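Local coordinates for viral structural protein 4 (Bombyx mori cytoplasmic polyhedrosis virus, PDB 6TZ0), which binds GTP and accompanies the viral RNA-dependent RNA polymerase, whose transcription it probably supports as an NTPase-like partner, at residues Y418-I431 against M448-L460. Residues are numbered along the deposited sequence; the frame is centred on the assembly and turned at random.
Sequences YEQKASELLISHGI and MMDEMNEVLIAQL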
# COMPACT_ATOMS: atom_id res chain seq x y z
N TYR B 418 29.80 -11.04 26.58
CA TYR B 418 29.85 -11.94 25.44
C TYR B 418 31.23 -12.55 25.27
O TYR B 418 31.35 -13.67 24.76
CB TYR B 418 29.44 -11.21 24.17
CG TYR B 418 28.03 -10.70 24.17
CD1 TYR B 418 26.96 -11.58 24.16
CD2 TYR B 418 27.76 -9.34 24.11
CE1 TYR B 418 25.67 -11.13 24.15
CE2 TYR B 418 26.47 -8.88 24.08
CZ TYR B 418 25.43 -9.78 24.10
OH TYR B 418 24.14 -9.32 24.07
N GLU B 419 32.28 -11.85 25.70
CA GLU B 419 33.62 -12.40 25.66
C GLU B 419 33.77 -13.57 26.63
O GLU B 419 34.40 -14.58 26.31
CB GLU B 419 34.64 -11.31 25.97
CG GLU B 419 34.64 -10.21 24.93
CD GLU B 419 35.61 -9.09 25.25
OE1 GLU B 419 36.22 -9.11 26.35
OE2 GLU B 419 35.77 -8.19 24.41
N GLN B 420 33.15 -13.45 27.80
CA GLN B 420 33.14 -14.54 28.78
C GLN B 420 32.36 -15.74 28.27
O GLN B 420 32.82 -16.88 28.41
CB GLN B 420 32.56 -14.03 30.09
CG GLN B 420 33.40 -12.96 30.74
CD GLN B 420 32.71 -12.29 31.90
OE1 GLN B 420 31.54 -12.56 32.19
NE2 GLN B 420 33.42 -11.39 32.57
N LYS B 421 31.20 -15.50 27.66
CA LYS B 421 30.40 -16.61 27.14
C LYS B 421 31.10 -17.29 25.96
O LYS B 421 31.10 -18.53 25.87
CB LYS B 421 29.01 -16.12 26.72
CG LYS B 421 28.23 -15.46 27.84
CD LYS B 421 27.99 -16.39 29.02
CE LYS B 421 26.98 -17.47 28.70
NZ LYS B 421 26.67 -18.28 29.90
N ALA B 422 31.75 -16.52 25.09
CA ALA B 422 32.47 -17.10 23.97
C ALA B 422 33.72 -17.84 24.44
O ALA B 422 34.09 -18.86 23.85
CB ALA B 422 32.84 -16.02 22.96
N SER B 423 34.38 -17.36 25.50
CA SER B 423 35.55 -18.05 26.01
C SER B 423 35.17 -19.38 26.66
O SER B 423 35.87 -20.38 26.48
CB SER B 423 36.29 -17.15 27.01
OG SER B 423 37.44 -17.80 27.51
N GLU B 424 34.05 -19.41 27.39
CA GLU B 424 33.56 -20.67 27.93
C GLU B 424 33.14 -21.63 26.81
O GLU B 424 33.36 -22.84 26.91
CB GLU B 424 32.39 -20.42 28.87
CG GLU B 424 32.76 -19.71 30.14
CD GLU B 424 31.57 -19.42 31.02
OE1 GLU B 424 30.43 -19.71 30.59
OE2 GLU B 424 31.76 -18.91 32.14
N LEU B 425 32.56 -21.08 25.74
CA LEU B 425 32.16 -21.89 24.60
C LEU B 425 33.37 -22.47 23.88
O LEU B 425 33.31 -23.59 23.35
CB LEU B 425 31.32 -21.04 23.66
CG LEU B 425 30.61 -21.73 22.51
CD1 LEU B 425 29.60 -22.68 23.11
CD2 LEU B 425 29.93 -20.70 21.64
N LEU B 426 34.48 -21.73 23.84
CA LEU B 426 35.70 -22.25 23.21
C LEU B 426 36.38 -23.29 24.08
O LEU B 426 36.95 -24.25 23.57
CB LEU B 426 36.66 -21.11 22.90
CG LEU B 426 36.30 -20.16 21.75
CD1 LEU B 426 37.22 -18.96 21.75
CD2 LEU B 426 36.41 -20.89 20.44
N ILE B 427 36.35 -23.10 25.41
CA ILE B 427 36.91 -24.10 26.32
C ILE B 427 36.11 -25.41 26.24
O ILE B 427 36.69 -26.50 26.29
CB ILE B 427 36.97 -23.54 27.75
CG1 ILE B 427 38.02 -22.43 27.84
CG2 ILE B 427 37.29 -24.61 28.79
CD1 ILE B 427 39.43 -22.91 27.54
N SER B 428 34.79 -25.31 26.03
CA SER B 428 33.97 -26.52 25.93
C SER B 428 34.26 -27.36 24.70
O SER B 428 33.86 -28.53 24.66
CB SER B 428 32.49 -26.14 25.95
OG SER B 428 32.12 -25.45 24.77
N HIS B 429 34.92 -26.81 23.68
CA HIS B 429 35.36 -27.58 22.52
C HIS B 429 36.86 -27.83 22.52
O HIS B 429 37.40 -28.27 21.50
CB HIS B 429 34.96 -26.87 21.23
CG HIS B 429 33.49 -26.86 20.97
ND1 HIS B 429 32.67 -25.85 21.39
CD2 HIS B 429 32.70 -27.75 20.32
CE1 HIS B 429 31.43 -26.10 21.02
NE2 HIS B 429 31.42 -27.25 20.37
N GLY B 430 37.54 -27.55 23.62
CA GLY B 430 38.97 -27.78 23.67
C GLY B 430 39.80 -26.78 22.90
O GLY B 430 40.96 -27.06 22.61
N ILE B 431 39.23 -25.63 22.55
CA ILE B 431 39.94 -24.58 21.83
C ILE B 431 40.58 -23.66 22.84
O ILE B 431 39.91 -23.14 23.74
CB ILE B 431 38.98 -23.81 20.90
CG1 ILE B 431 38.28 -24.74 19.92
CG2 ILE B 431 39.74 -22.73 20.15
CD1 ILE B 431 39.21 -25.44 18.97
N MET B 448 29.91 -23.89 15.88
CA MET B 448 30.15 -23.15 17.11
C MET B 448 29.56 -21.74 17.06
O MET B 448 29.10 -21.22 18.09
CB MET B 448 31.65 -23.06 17.37
CG MET B 448 32.32 -24.40 17.46
SD MET B 448 34.10 -24.23 17.59
CE MET B 448 34.21 -23.62 19.26
N MET B 449 29.55 -21.12 15.88
CA MET B 449 28.94 -19.81 15.74
C MET B 449 27.43 -19.87 15.88
O MET B 449 26.82 -18.87 16.24
CB MET B 449 29.30 -19.20 14.39
CG MET B 449 30.77 -18.95 14.23
SD MET B 449 31.17 -18.32 12.60
CE MET B 449 32.93 -18.57 12.63
N ASP B 450 26.81 -21.02 15.60
CA ASP B 450 25.38 -21.16 15.87
C ASP B 450 25.10 -21.15 17.37
O ASP B 450 24.10 -20.57 17.82
CB ASP B 450 24.85 -22.44 15.24
CG ASP B 450 24.81 -22.36 13.73
OD1 ASP B 450 24.72 -21.24 13.20
OD2 ASP B 450 24.85 -23.42 13.07
N GLU B 451 25.98 -21.75 18.17
CA GLU B 451 25.85 -21.68 19.62
C GLU B 451 26.10 -20.27 20.14
O GLU B 451 25.44 -19.82 21.08
CB GLU B 451 26.81 -22.69 20.25
CG GLU B 451 26.42 -24.13 19.97
CD GLU B 451 27.48 -25.12 20.40
OE1 GLU B 451 28.61 -24.69 20.72
OE2 GLU B 451 27.19 -26.33 20.42
N MET B 452 27.03 -19.56 19.50
CA MET B 452 27.22 -18.15 19.84
C MET B 452 26.01 -17.30 19.46
O MET B 452 25.67 -16.36 20.17
CB MET B 452 28.48 -17.62 19.17
CG MET B 452 28.91 -16.26 19.67
SD MET B 452 29.43 -16.32 21.39
CE MET B 452 29.12 -14.63 21.89
N ASN B 453 25.32 -17.64 18.36
CA ASN B 453 24.08 -16.93 18.04
C ASN B 453 22.98 -17.27 19.04
O ASN B 453 22.12 -16.42 19.32
CB ASN B 453 23.61 -17.26 16.63
CG ASN B 453 24.49 -16.64 15.57
OD1 ASN B 453 25.03 -15.57 15.77
ND2 ASN B 453 24.59 -17.30 14.43
N GLU B 454 22.99 -18.48 19.58
CA GLU B 454 22.05 -18.83 20.65
C GLU B 454 22.32 -18.05 21.93
O GLU B 454 21.39 -17.75 22.68
CB GLU B 454 22.11 -20.33 20.95
CG GLU B 454 21.58 -21.21 19.86
CD GLU B 454 21.72 -22.68 20.19
OE1 GLU B 454 22.34 -22.99 21.22
OE2 GLU B 454 21.21 -23.51 19.41
N VAL B 455 23.58 -17.73 22.22
CA VAL B 455 23.81 -16.91 23.41
C VAL B 455 23.62 -15.42 23.10
O VAL B 455 23.41 -14.63 24.02
CB VAL B 455 25.18 -17.21 24.05
CG1 VAL B 455 26.29 -16.54 23.33
CG2 VAL B 455 25.19 -16.85 25.52
N LEU B 456 23.65 -15.03 21.82
CA LEU B 456 23.34 -13.65 21.47
C LEU B 456 21.85 -13.36 21.46
O LEU B 456 21.43 -12.26 21.82
CB LEU B 456 23.93 -13.29 20.10
CG LEU B 456 25.43 -13.09 19.95
CD1 LEU B 456 25.79 -12.98 18.50
CD2 LEU B 456 25.86 -11.84 20.66
N ILE B 457 21.03 -14.33 21.04
CA ILE B 457 19.60 -14.09 20.83
C ILE B 457 18.85 -13.82 22.13
O ILE B 457 17.84 -13.11 22.12
CB ILE B 457 19.00 -15.27 20.04
CG1 ILE B 457 17.58 -14.99 19.55
CG2 ILE B 457 18.98 -16.54 20.85
CD1 ILE B 457 17.49 -13.91 18.58
N ALA B 458 19.36 -14.30 23.27
CA ALA B 458 18.67 -14.14 24.55
C ALA B 458 18.66 -12.70 25.04
O ALA B 458 17.84 -12.36 25.90
CB ALA B 458 19.32 -15.03 25.60
N GLN B 459 19.53 -11.85 24.50
CA GLN B 459 19.66 -10.47 24.94
C GLN B 459 19.00 -9.50 23.98
O GLN B 459 19.02 -8.29 24.23
CB GLN B 459 21.13 -10.12 25.11
CG GLN B 459 21.84 -11.07 26.03
CD GLN B 459 21.29 -11.03 27.43
OE1 GLN B 459 20.99 -9.96 27.96
NE2 GLN B 459 21.11 -12.20 28.02
N LEU B 460 18.42 -9.98 22.89
CA LEU B 460 17.76 -9.14 21.90
C LEU B 460 16.30 -9.53 21.70
O LEU B 460 15.61 -8.87 20.92
CB LEU B 460 18.48 -9.22 20.55
CG LEU B 460 19.78 -8.44 20.28
CD1 LEU B 460 20.98 -9.07 20.95
CD2 LEU B 460 20.01 -8.36 18.79
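Apolar packing joins Y418–I431 to M448–L460 within the helical insertion between strands 378-381 and 484-489 of the parallel sheet; the axes of 418-427 and 448-457 approach to 10.5 Å, roughly antiparallel at 147°. It illustrates how an interface without hydrogen bonds between its partners can be organised by a ring at each end. At one end L456 makes a CH-pi contact over one face of the Y418 ring, L456 CD2 lying 3.6 Å from Y418 CE1 and toward the ring's rim. The hydroxyl of Y418 reaches the aliphatic part of Q459, whose OE1 is hydrogen-bonded to Y386 OH.

In the middle, M452 has CG anti to its backbone N (chi1 -169°) and then bends, carrying its sulfur to A422, with SD 3.8 Å from A422 CB. L425 projects across the interface; its CD2 packs on M452 CB, while CD1 lies against E451. The bent aliphatic chain of K421 crosses V455 obliquely, K421 CE 3.7 Å from V455 CG2.

At the far end M448 passes over the H429 ring, CG above its centre and SD also over the face, while its bent tail brings CE to L426 CD2 at 3.7 Å. H429 ND1 donates to L425 O in the ring plane (3.1 Å, 166°), which helps to set the ring's rotation. E451 OE1 approaches the ring edge at CE1. A Schellman motif with G430 at C-prime ends the first helix.

Helix 524-537 packs against M449 and N453, and L456 also meets L365 of the polymerase chain; at the Y418 end, helices 385-393 and 468-476 adjoin the pair, and K355 of the GTP-binding P-loop after strand 347-353 lies about 8 Å from Y418, side chain to side chain.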